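Autophagy protein 5 (Saccharomyces cerevisiae, PDB 2DYO) is required for autophagic vesicle formation, cytoplasm-to-vacuole transport, mitophagy and nucleophagy in yeast, and so for maintaining amino acid levels under nitrogen starvation. Local coordinates at residues Leu16-Ser21 / Ile40-Glu45; Arg44-Val49 / Tyr88-Leu93; Val253-Ile258 / Gly278-Thr283. One frame throughout, in Å; residues are numbered along the deposited sequence.

Contact 1: residues Leu16-Ser21 / Ile40-Glu45; sequences LNVLVS and IRVPRE
L16, N17 and V18 pair with V42, R41 and I40 as antiparallel neighbours. The axes of the short strands come within 4.8 Å, and their N-to-C directions make an angle of 125°, so the pair is strongly twisted. L16 and V42 form a hydrogen-bonded pair, in which L16 N reaches V42 O at 2.7 Å and V42 N answers to L16 O. V18 and I40 exchange a second set of bonds. Between them N17 and R41 are a non-hydrogen-bonded pair, where R41 CA lies 3.3 Å from L16 O in a CA-H...O contact.

N17 and R41 leave the sheet on one face. With R41 CG anti to its carbonyl carbon (chi1 -75°) and the chain bent again at chi2 and chi3, the guanidinium curls back to strand 16-21. R41 NH1 meets N17 OD1 at 2.9 Å. The bond is bent, 143° at the hydrogen, and the donor stands above the amide's carbonyl plane instead of on a lone pair. The charge is answered mainly by a salt bridge from R41 NE to E15, and the long, multiply donating arginine suits a buried place with several acceptors. A leucine here would probably leave N17 OD1 without this donor and E15 without this counter-charge.

The face carrying L16, V18, I40 and V42 is apolar and suits branched residues. V18 CG2 meets V42 CG2 at 3.8 Å, V18 CB rests 4.2 Å from I40 CG1, and V20 CG2 reaches I40 CD1. Just past the strand end, the R44 methylene CG lies 4.1 Å from L16 CG.

In the UblA sheet, strand 37-43 is outermost within this chain, while strand 15-22 also pairs with strand 118-126. L16 and V42 pack on V90 of helix 90-98, and a bound chain of another protein contacts N17 and R41.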
ATOM      1  N   LEU A  16      -6.006   6.556   5.732  1.00 21.66           N
ATOM      2  CA  LEU A  16      -5.423   6.543   7.068  1.00 21.32           C
ATOM      3  C   LEU A  16      -4.969   7.905   7.578  1.00 23.15           C
ATOM      4  O   LEU A  16      -4.691   8.816   6.799  1.00 22.99           O
ATOM      5  CB  LEU A  16      -4.202   5.614   7.083  1.00 20.28           C
ATOM      6  CG  LEU A  16      -4.429   4.137   6.744  1.00 21.67           C
ATOM      7  CD1 LEU A  16      -3.085   3.452   6.465  1.00 20.05           C
ATOM      8  CD2 LEU A  16      -5.145   3.463   7.904  1.00 19.15           C
ATOM      9  N   ASN A  17      -4.895   8.029   8.901  1.00 23.42           N
ATOM     10  CA  ASN A  17      -4.396   9.244   9.526  1.00 22.09           C
ATOM     11  C   ASN A  17      -2.894   8.984   9.558  1.00 21.92           C
ATOM     12  O   ASN A  17      -2.455   7.939  10.035  1.00 20.33           O
ATOM     13  CB  ASN A  17      -4.914   9.395  10.966  1.00 22.72           C
ATOM     14  CG  ASN A  17      -6.402   9.670  11.033  1.00 22.43           C
ATOM     15  OD1 ASN A  17      -6.936  10.468  10.262  1.00 24.61           O
ATOM     16  ND2 ASN A  17      -7.080   9.025  11.977  1.00 23.71           N
ATOM     17  N   VAL A  18      -2.105   9.918   9.039  1.00 20.01           N
ATOM     18  CA  VAL A  18      -0.661   9.739   9.027  1.00 20.75           C
ATOM     19  C   VAL A  18       0.064  10.931   9.626  1.00 22.29           C
ATOM     20  O   VAL A  18      -0.123  12.074   9.201  1.00 24.13           O
ATOM     21  CB  VAL A  18      -0.139   9.512   7.591  1.00 19.83           C
ATOM     22  CG1 VAL A  18       1.386   9.448   7.592  1.00 20.68           C
ATOM     23  CG2 VAL A  18      -0.727   8.223   7.031  1.00 19.10           C
ATOM     24  N   LEU A  19       0.892  10.656  10.623  1.00 23.30           N
ATOM     25  CA  LEU A  19       1.655  11.703  11.276  1.00 24.32           C
ATOM     26  C   LEU A  19       3.085  11.638  10.775  1.00 24.51           C
ATOM     27  O   LEU A  19       3.837  10.733  11.131  1.00 24.60           O
ATOM     28  CB  LEU A  19       1.625  11.511  12.797  1.00 24.64           C
ATOM     29  CG  LEU A  19       2.258  12.641  13.613  1.00 26.48           C
ATOM     30  CD1 LEU A  19       1.561  13.953  13.276  1.00 24.44           C
ATOM     31  CD2 LEU A  19       2.153  12.329  15.107  1.00 25.41           C
ATOM     32  N   VAL A  20       3.457  12.595   9.932  1.00 25.89           N
ATOM     33  CA  VAL A  20       4.807  12.634   9.394  1.00 27.64           C
ATOM     34  C   VAL A  20       5.683  13.602  10.182  1.00 28.26           C
ATOM     35  O   VAL A  20       5.297  14.747  10.429  1.00 28.16           O
ATOM     36  CB  VAL A  20       4.810  13.068   7.908  1.00 28.18           C
ATOM     37  CG1 VAL A  20       6.244  13.135   7.390  1.00 25.87           C
ATOM     38  CG2 VAL A  20       3.995  12.084   7.075  1.00 29.20           C
ATOM     39  N   SER A  21       6.859  13.136  10.577  1.00 29.87           N
ATOM     40  CA  SER A  21       7.794  13.975  11.310  1.00 32.76           C
ATOM     41  C   SER A  21       9.079  14.075  10.504  1.00 34.03           C
ATOM     42  O   SER A  21       9.577  13.076   9.983  1.00 33.46           O
ATOM     43  CB  SER A  21       8.090  13.378  12.684  1.00 32.33           C
ATOM     44  OG  SER A  21       8.702  12.110  12.550  1.00 40.29           O
ATOM     45  N   ILE A  40      -1.650  14.473   7.944  1.00 23.87           N
ATOM     46  CA  ILE A  40      -2.403  14.259   6.719  1.00 23.01           C
ATOM     47  C   ILE A  40      -3.228  12.981   6.609  1.00 22.92           C
ATOM     48  O   ILE A  40      -3.081  12.045   7.390  1.00 23.89           O
ATOM     49  CB  ILE A  40      -1.430  14.286   5.529  1.00 23.61           C
ATOM     50  CG1 ILE A  40      -0.312  13.260   5.765  1.00 22.46           C
ATOM     51  CG2 ILE A  40      -0.823  15.681   5.393  1.00 22.71           C
ATOM     52  CD1 ILE A  40       0.676  13.121   4.627  1.00 23.00           C
ATOM     53  N   ARG A  41      -4.113  12.970   5.619  1.00 22.31           N
ATOM     54  CA  ARG A  41      -4.942  11.813   5.331  1.00 21.98           C
ATOM     55  C   ARG A  41      -4.322  11.217   4.080  1.00 23.41           C
ATOM     56  O   ARG A  41      -4.110  11.916   3.084  1.00 21.78           O
ATOM     57  CB  ARG A  41      -6.389  12.234   5.073  1.00 21.26           C
ATOM     58  CG  ARG A  41      -7.132  12.612   6.348  1.00 24.14           C
ATOM     59  CD  ARG A  41      -7.395  11.375   7.205  1.00 24.32           C
ATOM     60  NE  ARG A  41      -8.501  10.573   6.687  1.00 22.27           N
ATOM     61  CZ  ARG A  41      -8.884   9.409   7.205  1.00 23.17           C
ATOM     62  NH1 ARG A  41      -8.249   8.908   8.252  1.00 24.77           N
ATOM     63  NH2 ARG A  41      -9.906   8.747   6.681  1.00 24.84           N
ATOM     64  N   VAL A  42      -4.011   9.927   4.145  1.00 24.09           N
ATOM     65  CA  VAL A  42      -3.374   9.232   3.036  1.00 21.53           C
ATOM     66  C   VAL A  42      -4.154   7.982   2.654  1.00 22.52           C
ATOM     67  O   VAL A  42      -4.505   7.176   3.521  1.00 22.84           O
ATOM     68  CB  VAL A  42      -1.943   8.810   3.428  1.00 22.01           C
ATOM     69  CG1 VAL A  42      -1.306   7.996   2.316  1.00 18.76           C
ATOM     70  CG2 VAL A  42      -1.107  10.044   3.744  1.00 19.77           C
ATOM     71  N   PRO A  43      -4.443   7.809   1.354  1.00 19.90           N
ATOM     72  CA  PRO A  43      -5.184   6.626   0.915  1.00 19.06           C
ATOM     73  C   PRO A  43      -4.387   5.358   1.221  1.00 18.33           C
ATOM     74  O   PRO A  43      -3.154   5.388   1.298  1.00 16.35           O
ATOM     75  CB  PRO A  43      -5.322   6.839  -0.596  1.00 20.75           C
ATOM     76  CG  PRO A  43      -5.312   8.343  -0.739  1.00 18.60           C
ATOM     77  CD  PRO A  43      -4.224   8.743   0.233  1.00 18.85           C
ATOM     78  N   ARG A  44      -5.087   4.248   1.419  1.00 17.04           N
ATOM     79  CA  ARG A  44      -4.404   2.985   1.645  1.00 15.79           C
ATOM     80  C   ARG A  44      -3.783   2.607   0.298  1.00 14.76           C
ATOM     81  O   ARG A  44      -2.700   2.031   0.233  1.00 15.49           O
ATOM     82  CB  ARG A  44      -5.399   1.904   2.075  1.00 17.10           C
ATOM     83  CG  ARG A  44      -5.530   1.730   3.589  1.00 17.13           C
ATOM     84  CD  ARG A  44      -6.631   0.727   3.912  1.00 17.22           C
ATOM     85  NE  ARG A  44      -6.590   0.258   5.293  1.00 17.25           N
ATOM     86  CZ  ARG A  44      -5.887  -0.793   5.703  1.00 19.34           C
ATOM     87  NH1 ARG A  44      -5.908  -1.150   6.980  1.00 17.22           N
ATOM     88  NH2 ARG A  44      -5.162  -1.492   4.834  1.00 18.53           N
ATOM     89  N   GLU A  45      -4.476   2.964  -0.782  1.00 15.11           N
ATOM     90  CA  GLU A  45      -4.006   2.639  -2.123  1.00 16.97           C
ATOM     91  C   GLU A  45      -3.165   3.734  -2.780  1.00 16.77           C
ATOM     92  O   GLU A  45      -3.604   4.385  -3.736  1.00 14.81           O
ATOM     93  CB  GLU A  45      -5.192   2.310  -3.032  1.00 15.14           C
ATOM     94  CG  GLU A  45      -6.091   1.180  -2.535  1.00 18.12           C
ATOM     95  CD  GLU A  45      -5.484  -0.205  -2.696  1.00 21.12           C
ATOM     96  OE1 GLU A  45      -6.254  -1.179  -2.586  1.00 24.37           O
ATOM     97  OE2 GLU A  45      -4.255  -0.331  -2.921  1.00 18.63           O
TER

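Contact 2: residues Arg44-Val49 / Tyr88-Leu93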
ATOM      1  N   ARG A  44      -5.087   4.248   1.419  1.00 17.04           N
ATOM      2  CA  ARG A  44      -4.404   2.985   1.645  1.00 15.79           C
ATOM      3  C   ARG A  44      -3.783   2.607   0.298  1.00 14.76           C
ATOM      4  O   ARG A  44      -2.700   2.031   0.233  1.00 15.49           O
ATOM      5  CB  ARG A  44      -5.399   1.904   2.075  1.00 17.10           C
ATOM      6  CG  ARG A  44      -5.530   1.730   3.589  1.00 17.13           C
ATOM      7  CD  ARG A  44      -6.631   0.727   3.912  1.00 17.22           C
ATOM      8  NE  ARG A  44      -6.590   0.258   5.293  1.00 17.25           N
ATOM      9  CZ  ARG A  44      -5.887  -0.793   5.703  1.00 19.34           C
ATOM     10  NH1 ARG A  44      -5.908  -1.150   6.980  1.00 17.22           N
ATOM     11  NH2 ARG A  44      -5.162  -1.492   4.834  1.00 18.53           N
ATOM     12  N   GLU A  45      -4.476   2.964  -0.782  1.00 15.11           N
ATOM     13  CA  GLU A  45      -4.006   2.639  -2.123  1.00 16.97           C
ATOM     14  C   GLU A  45      -3.165   3.734  -2.780  1.00 16.77           C
ATOM     15  O   GLU A  45      -3.604   4.385  -3.736  1.00 14.81           O
ATOM     16  CB  GLU A  45      -5.192   2.310  -3.032  1.00 15.14           C
ATOM     17  CG  GLU A  45      -6.091   1.180  -2.535  1.00 18.12           C
ATOM     18  CD  GLU A  45      -5.484  -0.205  -2.696  1.00 21.12           C
ATOM     19  OE1 GLU A  45      -6.254  -1.179  -2.586  1.00 24.37           O
ATOM     20  OE2 GLU A  45      -4.255  -0.331  -2.921  1.00 18.63           O
ATOM     21  N   THR A  46      -1.957   3.932  -2.263  1.00 17.35           N
ATOM     22  CA  THR A  46      -1.036   4.908  -2.833  1.00 18.07           C
ATOM     23  C   THR A  46       0.332   4.657  -2.220  1.00 19.30           C
ATOM     24  O   THR A  46       0.505   3.687  -1.485  1.00 16.42           O
ATOM     25  CB  THR A  46      -1.487   6.369  -2.546  1.00 21.67           C
ATOM     26  OG1 THR A  46      -0.711   7.271  -3.349  1.00 21.20           O
ATOM     27  CG2 THR A  46      -1.293   6.724  -1.068  1.00 19.70           C
ATOM     28  N   TYR A  47       1.304   5.510  -2.532  1.00 18.62           N
ATOM     29  CA  TYR A  47       2.647   5.367  -1.976  1.00 18.18           C
ATOM     30  C   TYR A  47       2.977   6.596  -1.132  1.00 20.89           C
ATOM     31  O   TYR A  47       2.561   7.712  -1.460  1.00 20.59           O
ATOM     32  CB  TYR A  47       3.709   5.274  -3.078  1.00 17.87           C
ATOM     33  CG  TYR A  47       3.652   4.036  -3.949  1.00 18.75           C
ATOM     34  CD1 TYR A  47       3.688   2.754  -3.393  1.00 17.22           C
ATOM     35  CD2 TYR A  47       3.639   4.151  -5.336  1.00 18.01           C
ATOM     36  CE1 TYR A  47       3.719   1.619  -4.211  1.00 18.79           C
ATOM     37  CE2 TYR A  47       3.669   3.031  -6.154  1.00 17.57           C
ATOM     38  CZ  TYR A  47       3.713   1.773  -5.593  1.00 17.84           C
ATOM     39  OH  TYR A  47       3.772   0.679  -6.426  1.00 19.49           O
ATOM     40  N   LEU A  48       3.752   6.399  -0.071  1.00 18.82           N
ATOM     41  CA  LEU A  48       4.143   7.509   0.794  1.00 20.01           C
ATOM     42  C   LEU A  48       4.943   8.548   0.018  1.00 21.80           C
ATOM     43  O   LEU A  48       4.889   9.736   0.301  1.00 22.31           O
ATOM     44  CB  LEU A  48       4.986   6.994   1.973  1.00 20.60           C
ATOM     45  CG  LEU A  48       4.267   6.164   3.046  1.00 21.63           C
ATOM     46  CD1 LEU A  48       5.301   5.584   4.011  1.00 19.19           C
ATOM     47  CD2 LEU A  48       3.271   7.031   3.790  1.00 21.27           C
ATOM     48  N   VAL A  49       5.699   8.074  -0.963  1.00 20.43           N
ATOM     49  CA  VAL A  49       6.531   8.934  -1.785  1.00 21.18           C
ATOM     50  C   VAL A  49       5.739   9.973  -2.588  1.00 21.90           C
ATOM     51  O   VAL A  49       6.291  10.982  -3.037  1.00 24.39           O
ATOM     52  CB  VAL A  49       7.416   8.070  -2.691  0.50 20.03           C
ATOM     53  CG1 VAL A  49       6.800   7.902  -4.059  0.50 17.98           C
ATOM     54  CG2 VAL A  49       8.823   8.635  -2.726  0.50 18.06           C
ATOM     55  N   TYR A  88       5.642  -0.051  -1.287  1.00 18.83           N
ATOM     56  CA  TYR A  88       4.537  -0.965  -1.005  1.00 18.68           C
ATOM     57  C   TYR A  88       3.358  -0.056  -0.736  1.00 15.48           C
ATOM     58  O   TYR A  88       3.540   1.039  -0.213  1.00 15.74           O
ATOM     59  CB  TYR A  88       4.799  -1.818   0.242  1.00 18.63           C
ATOM     60  CG  TYR A  88       5.833  -2.886   0.020  1.00 22.86           C
ATOM     61  CD1 TYR A  88       7.187  -2.617   0.192  1.00 22.45           C
ATOM     62  CD2 TYR A  88       5.461  -4.158  -0.413  1.00 24.23           C
ATOM     63  CE1 TYR A  88       8.153  -3.590  -0.063  1.00 24.93           C
ATOM     64  CE2 TYR A  88       6.415  -5.138  -0.675  1.00 27.63           C
ATOM     65  CZ  TYR A  88       7.760  -4.844  -0.496  1.00 27.99           C
ATOM     66  OH  TYR A  88       8.705  -5.807  -0.756  1.00 29.23           O
ATOM     67  N   PRO A  89       2.137  -0.484  -1.092  1.00 16.12           N
ATOM     68  CA  PRO A  89       0.997   0.399  -0.821  1.00 16.01           C
ATOM     69  C   PRO A  89       0.975   0.747   0.661  1.00 16.50           C
ATOM     70  O   PRO A  89       1.328  -0.076   1.500  1.00 18.11           O
ATOM     71  CB  PRO A  89      -0.210  -0.452  -1.220  1.00 16.32           C
ATOM     72  CG  PRO A  89       0.340  -1.334  -2.312  1.00 16.06           C
ATOM     73  CD  PRO A  89       1.705  -1.722  -1.766  1.00 17.48           C
ATOM     74  N   VAL A  90       0.546   1.962   0.975  1.00 17.47           N
ATOM     75  CA  VAL A  90       0.460   2.420   2.358  1.00 17.51           C
ATOM     76  C   VAL A  90      -0.365   1.464   3.224  1.00 17.53           C
ATOM     77  O   VAL A  90      -0.006   1.193   4.371  1.00 19.77           O
ATOM     78  CB  VAL A  90      -0.169   3.843   2.414  1.00 18.63           C
ATOM     79  CG1 VAL A  90      -0.409   4.276   3.862  1.00 19.83           C
ATOM     80  CG2 VAL A  90       0.762   4.829   1.721  1.00 16.29           C
ATOM     81  N   GLY A  91      -1.466   0.956   2.677  1.00 14.61           N
ATOM     82  CA  GLY A  91      -2.307   0.045   3.438  1.00 15.29           C
ATOM     83  C   GLY A  91      -1.602  -1.256   3.775  1.00 16.01           C
ATOM     84  O   GLY A  91      -1.842  -1.852   4.828  1.00 16.00           O
ATOM     85  N   VAL A  92      -0.748  -1.714   2.865  1.00 16.75           N
ATOM     86  CA  VAL A  92       0.018  -2.942   3.062  1.00 16.34           C
ATOM     87  C   VAL A  92       1.076  -2.714   4.143  1.00 16.63           C
ATOM     88  O   VAL A  92       1.349  -3.596   4.965  1.00 16.37           O
ATOM     89  CB  VAL A  92       0.687  -3.391   1.735  1.00 16.37           C
ATOM     90  CG1 VAL A  92       1.633  -4.571   1.984  1.00 16.26           C
ATOM     91  CG2 VAL A  92      -0.401  -3.819   0.734  1.00 15.87           C
ATOM     92  N   LEU A  93       1.679  -1.530   4.139  1.00 15.52           N
ATOM     93  CA  LEU A  93       2.673  -1.202   5.157  1.00 17.66           C
ATOM     94  C   LEU A  93       1.950  -1.160   6.500  1.00 19.01           C
ATOM     95  O   LEU A  93       2.450  -1.671   7.510  1.00 19.21           O
ATOM     96  CB  LEU A  93       3.309   0.163   4.869  1.00 18.23           C
ATOM     97  CG  LEU A  93       4.269   0.272   3.676  1.00 19.45           C
ATOM     98  CD1 LEU A  93       4.692   1.725   3.488  1.00 22.29           C
ATOM     99  CD2 LEU A  93       5.488  -0.603   3.911  1.00 22.28           C
TER
HETATM  100  O   HOH W   1       4.283   3.617   0.566  1.00 19.55           O
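R44 and T46 offer their carbonyls to the first turn of helix 90-98. G91 N bonds to R44 O at 2.9 Å, in the carbonyl plane and on a lone pair, whereas V90 N approaches T46 O at 3.0 Å nearly end-on. Both amides lie at the start of the helix, just after the N-cap P89, whose O accepts from L93 N. A water extends the link, accepting from L48 N and donating to Y88 O.

Among the carbon contacts, V90 CG2 is the hub. L48 CD2 meets it at 3.9 Å, the two side chains crossing at about a right angle. T46 places OG1 anti to its backbone N (chi1 -168°), which sets its CG2 alongside V90 CG2, also at 3.9 Å. L48 CD1 touches L93 CD1. Glycine suits position 91, because R44 CG lies 3.6 Å from G91 CA and a CB would collide with R44 CB.

A ring edge meets a carbonyl where Y47 presents CD1 to Y88 O at 3.6 Å.

The loop is thus seated on the helix start. Y47 also meets F146 and W147 of helix 142-159, and Y88, P89 and V92 lean on Y281 of strand 280-286.

Contact 3: residues Val253-Ile258 / Gly278-Thr283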
ATOM      1  N   VAL A 253      -4.992 -14.650   8.479  1.00 22.88           N
ATOM      2  CA  VAL A 253      -4.704 -14.010   7.207  1.00 22.59           C
ATOM      3  C   VAL A 253      -5.387 -12.653   7.177  1.00 21.98           C
ATOM      4  O   VAL A 253      -6.594 -12.563   7.365  1.00 22.85           O
ATOM      5  CB  VAL A 253      -5.227 -14.856   6.043  1.00 22.80           C
ATOM      6  CG1 VAL A 253      -4.955 -14.152   4.713  1.00 24.06           C
ATOM      7  CG2 VAL A 253      -4.560 -16.224   6.076  1.00 22.40           C
ATOM      8  N   ILE A 254      -4.597 -11.609   6.954  1.00 21.42           N
ATOM      9  CA  ILE A 254      -5.097 -10.241   6.881  1.00 21.20           C
ATOM     10  C   ILE A 254      -4.860  -9.704   5.470  1.00 20.14           C
ATOM     11  O   ILE A 254      -3.733  -9.711   4.970  1.00 20.96           O
ATOM     12  CB  ILE A 254      -4.354  -9.311   7.873  1.00 21.57           C
ATOM     13  CG1 ILE A 254      -4.585  -9.778   9.313  1.00 22.90           C
ATOM     14  CG2 ILE A 254      -4.821  -7.867   7.684  1.00 21.17           C
ATOM     15  CD1 ILE A 254      -6.047  -9.834   9.723  1.00 26.09           C
ATOM     16  N   CYS A 255      -5.931  -9.256   4.830  1.00 20.44           N
ATOM     17  CA  CYS A 255      -5.854  -8.692   3.490  1.00 18.76           C
ATOM     18  C   CYS A 255      -6.634  -7.389   3.522  1.00 18.47           C
ATOM     19  O   CYS A 255      -7.762  -7.360   4.001  1.00 18.21           O
ATOM     20  CB  CYS A 255      -6.482  -9.644   2.470  0.70 18.66           C
ATOM     21  SG  CYS A 255      -6.398  -9.072   0.773  0.70 20.18           S
ATOM     22  N   GLN A 256      -6.036  -6.311   3.024  1.00 16.55           N
ATOM     23  CA  GLN A 256      -6.720  -5.024   3.018  1.00 19.63           C
ATOM     24  C   GLN A 256      -7.253  -4.678   4.411  1.00 19.81           C
ATOM     25  O   GLN A 256      -8.391  -4.218   4.564  1.00 19.60           O
ATOM     26  CB  GLN A 256      -7.880  -5.042   2.016  1.00 18.02           C
ATOM     27  CG  GLN A 256      -7.442  -5.053   0.554  1.00 17.23           C
ATOM     28  CD  GLN A 256      -6.965  -3.693   0.056  1.00 18.78           C
ATOM     29  OE1 GLN A 256      -6.970  -2.707   0.795  1.00 20.18           O
ATOM     30  NE2 GLN A 256      -6.559  -3.638  -1.206  1.00 13.31           N
ATOM     31  N   GLY A 257      -6.428  -4.927   5.421  1.00 17.71           N
ATOM     32  CA  GLY A 257      -6.804  -4.608   6.786  1.00 20.11           C
ATOM     33  C   GLY A 257      -7.911  -5.407   7.442  1.00 19.98           C
ATOM     34  O   GLY A 257      -8.326  -5.064   8.551  1.00 21.09           O
ATOM     35  N   ILE A 258      -8.404  -6.459   6.789  1.00 19.86           N
ATOM     36  CA  ILE A 258      -9.463  -7.263   7.396  1.00 20.29           C
ATOM     37  C   ILE A 258      -9.104  -8.748   7.465  1.00 22.02           C
ATOM     38  O   ILE A 258      -8.185  -9.207   6.788  1.00 21.57           O
ATOM     39  CB  ILE A 258     -10.812  -7.125   6.640  1.00 20.26           C
ATOM     40  CG1 ILE A 258     -10.700  -7.738   5.243  1.00 19.54           C
ATOM     41  CG2 ILE A 258     -11.214  -5.656   6.546  1.00 18.03           C
ATOM     42  CD1 ILE A 258     -12.041  -7.915   4.551  1.00 21.96           C
ATOM     43  N   GLY A 278      -1.698  -3.876  -8.558  1.00 19.55           N
ATOM     44  CA  GLY A 278      -2.022  -5.122  -9.234  1.00 19.47           C
ATOM     45  C   GLY A 278      -1.762  -6.402  -8.459  1.00 20.05           C
ATOM     46  O   GLY A 278      -2.233  -7.473  -8.847  1.00 21.70           O
ATOM     47  N   PHE A 279      -1.014  -6.303  -7.367  1.00 18.99           N
ATOM     48  CA  PHE A 279      -0.714  -7.475  -6.552  1.00 17.88           C
ATOM     49  C   PHE A 279      -1.663  -7.625  -5.372  1.00 17.92           C
ATOM     50  O   PHE A 279      -2.105  -6.633  -4.781  1.00 16.56           O
ATOM     51  CB  PHE A 279       0.718  -7.412  -5.996  1.00 18.82           C
ATOM     52  CG  PHE A 279       1.771  -7.892  -6.955  1.00 21.35           C
ATOM     53  CD1 PHE A 279       2.385  -7.013  -7.839  1.00 24.37           C
ATOM     54  CD2 PHE A 279       2.152  -9.230  -6.970  1.00 22.24           C
ATOM     55  CE1 PHE A 279       3.368  -7.461  -8.726  1.00 23.97           C
ATOM     56  CE2 PHE A 279       3.133  -9.686  -7.852  1.00 23.89           C
ATOM     57  CZ  PHE A 279       3.740  -8.798  -8.731  1.00 26.38           C
ATOM     58  N   LEU A 280      -1.986  -8.873  -5.048  1.00 17.75           N
ATOM     59  CA  LEU A 280      -2.815  -9.170  -3.884  1.00 16.50           C
ATOM     60  C   LEU A 280      -1.807  -9.385  -2.765  1.00 16.91           C
ATOM     61  O   LEU A 280      -0.872 -10.171  -2.917  1.00 15.36           O
ATOM     62  CB  LEU A 280      -3.616 -10.459  -4.075  1.00 17.20           C
ATOM     63  CG  LEU A 280      -4.268 -10.964  -2.778  1.00 18.11           C
ATOM     64  CD1 LEU A 280      -5.344  -9.974  -2.309  1.00 20.28           C
ATOM     65  CD2 LEU A 280      -4.874 -12.333  -3.014  1.00 21.24           C
ATOM     66  N   TYR A 281      -1.979  -8.682  -1.650  1.00 16.59           N
ATOM     67  CA  TYR A 281      -1.064  -8.835  -0.528  1.00 17.45           C
ATOM     68  C   TYR A 281      -1.765  -9.431   0.680  1.00 18.96           C
ATOM     69  O   TYR A 281      -2.852  -8.992   1.054  1.00 17.35           O
ATOM     70  CB  TYR A 281      -0.483  -7.485  -0.080  1.00 18.74           C
ATOM     71  CG  TYR A 281       0.461  -6.815  -1.044  1.00 18.10           C
ATOM     72  CD1 TYR A 281      -0.016  -6.038  -2.090  1.00 17.74           C
ATOM     73  CD2 TYR A 281       1.842  -6.924  -0.878  1.00 16.64           C
ATOM     74  CE1 TYR A 281       0.859  -5.371  -2.951  1.00 15.74           C
ATOM     75  CE2 TYR A 281       2.723  -6.270  -1.729  1.00 18.31           C
ATOM     76  CZ  TYR A 281       2.224  -5.491  -2.759  1.00 16.85           C
ATOM     77  OH  TYR A 281       3.083  -4.811  -3.578  1.00 18.44           O
ATOM     78  N   ILE A 282      -1.162 -10.448   1.282  1.00 18.10           N
ATOM     79  CA  ILE A 282      -1.748 -10.974   2.499  1.00 18.33           C
ATOM     80  C   ILE A 282      -0.694 -10.848   3.578  1.00 18.09           C
ATOM     81  O   ILE A 282       0.513 -10.982   3.322  1.00 17.39           O
ATOM     82  CB  ILE A 282      -2.249 -12.437   2.369  1.00 19.97           C
ATOM     83  CG1 ILE A 282      -1.123 -13.372   1.958  1.00 20.79           C
ATOM     84  CG2 ILE A 282      -3.399 -12.503   1.358  1.00 19.91           C
ATOM     85  CD1 ILE A 282      -1.613 -14.790   1.720  1.00 24.27           C
ATOM     86  N   THR A 283      -1.153 -10.537   4.782  1.00 16.49           N
ATOM     87  CA  THR A 283      -0.263 -10.377   5.919  1.00 19.50           C
ATOM     88  C   THR A 283      -0.610 -11.451   6.941  1.00 19.45           C
ATOM     89  O   THR A 283      -1.758 -11.571   7.360  1.00 19.43           O
ATOM     90  CB  THR A 283      -0.439  -8.980   6.543  1.00 19.49           C
ATOM     91  OG1 THR A 283      -0.104  -7.987   5.562  1.00 21.55           O
ATOM     92  CG2 THR A 283       0.456  -8.812   7.764  1.00 21.11           C
TER
HETATM   93  O   HOH W   2      -2.508  -7.397   4.261  1.00 19.53           O
HETATM   94  O   HOH W   3      -3.716  -6.432   1.284  1.00 16.31           O
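I254 and T283 are joined by a pair of backbone hydrogen bonds, the antiparallel bridge of this contact. T283 N reaches I254 O at 2.7 Å, in the carbonyl plane, and I254 N, slightly tilted from the carbonyl plane, reaches T283 O at 2.9 Å. I254 O also receives a CA-H...O contact from I282 CA.

Two waters carry the pairing further. One donates to I254 O and accepts from T283 OG1, which is also bonded to Q208 NE2; a threonine suits this place because it offers both a strand-compatible branch and a hydroxyl. T283 N, I282 CA and this water thus all approach the I254 carbonyl. The other water bridges the strands as they part, accepting from Q256 N at 2.9 Å and donating to Y281 O at 2.7 Å.

The apolar contacts gather on the side of V253, C255, L280 and I282. The C255 sulfur, anti to the backbone N (chi1 -178°), sits tightly against L280 CD1 at 3.4 Å, where a small side chain fits. V253 CG1 lies 4.0 Å from I282 CB, with the two branched side chains crossing at a slant. C255 and L280 also pack on L269 of helix 266-273.

Within segment 253-258, C255 to I258 form a type I' turn, closed by C255 N to I258 O at 3.0 Å and the reciprocal bond. Q256 and G257 both take positive phi, a conformation that glycine adopts easily, and Q256 NE2 is bonded to E45 and L273 O.

A tight hairpin paired with the central strand 280-286, in a mixed sheet of strand order 2-1-5-3-4, is characteristic of the ubiquitin-like beta-grasp fold, here the UblB domain.

How the contacts relate
From the N terminus, contact 1 closes the short excursion between strands 15-22 and 37-43. Contact 2 starts where it ends, sharing R44 and E45, and closes a longer loop through helix 52-59 and strands 74-79 and 82-84 to helix 90-98. The two are consecutive, neither nested nor crossed, and they touch at helix 90-98, so sheet, loop and helix of UblA meet there. Contact 3 follows much later, closing the turn and helix 266-273 of UblB. The domains are joined where E45 reaches Q256, R44 packs on G257, and Y88 and V92 of contact 2 pack on Y281.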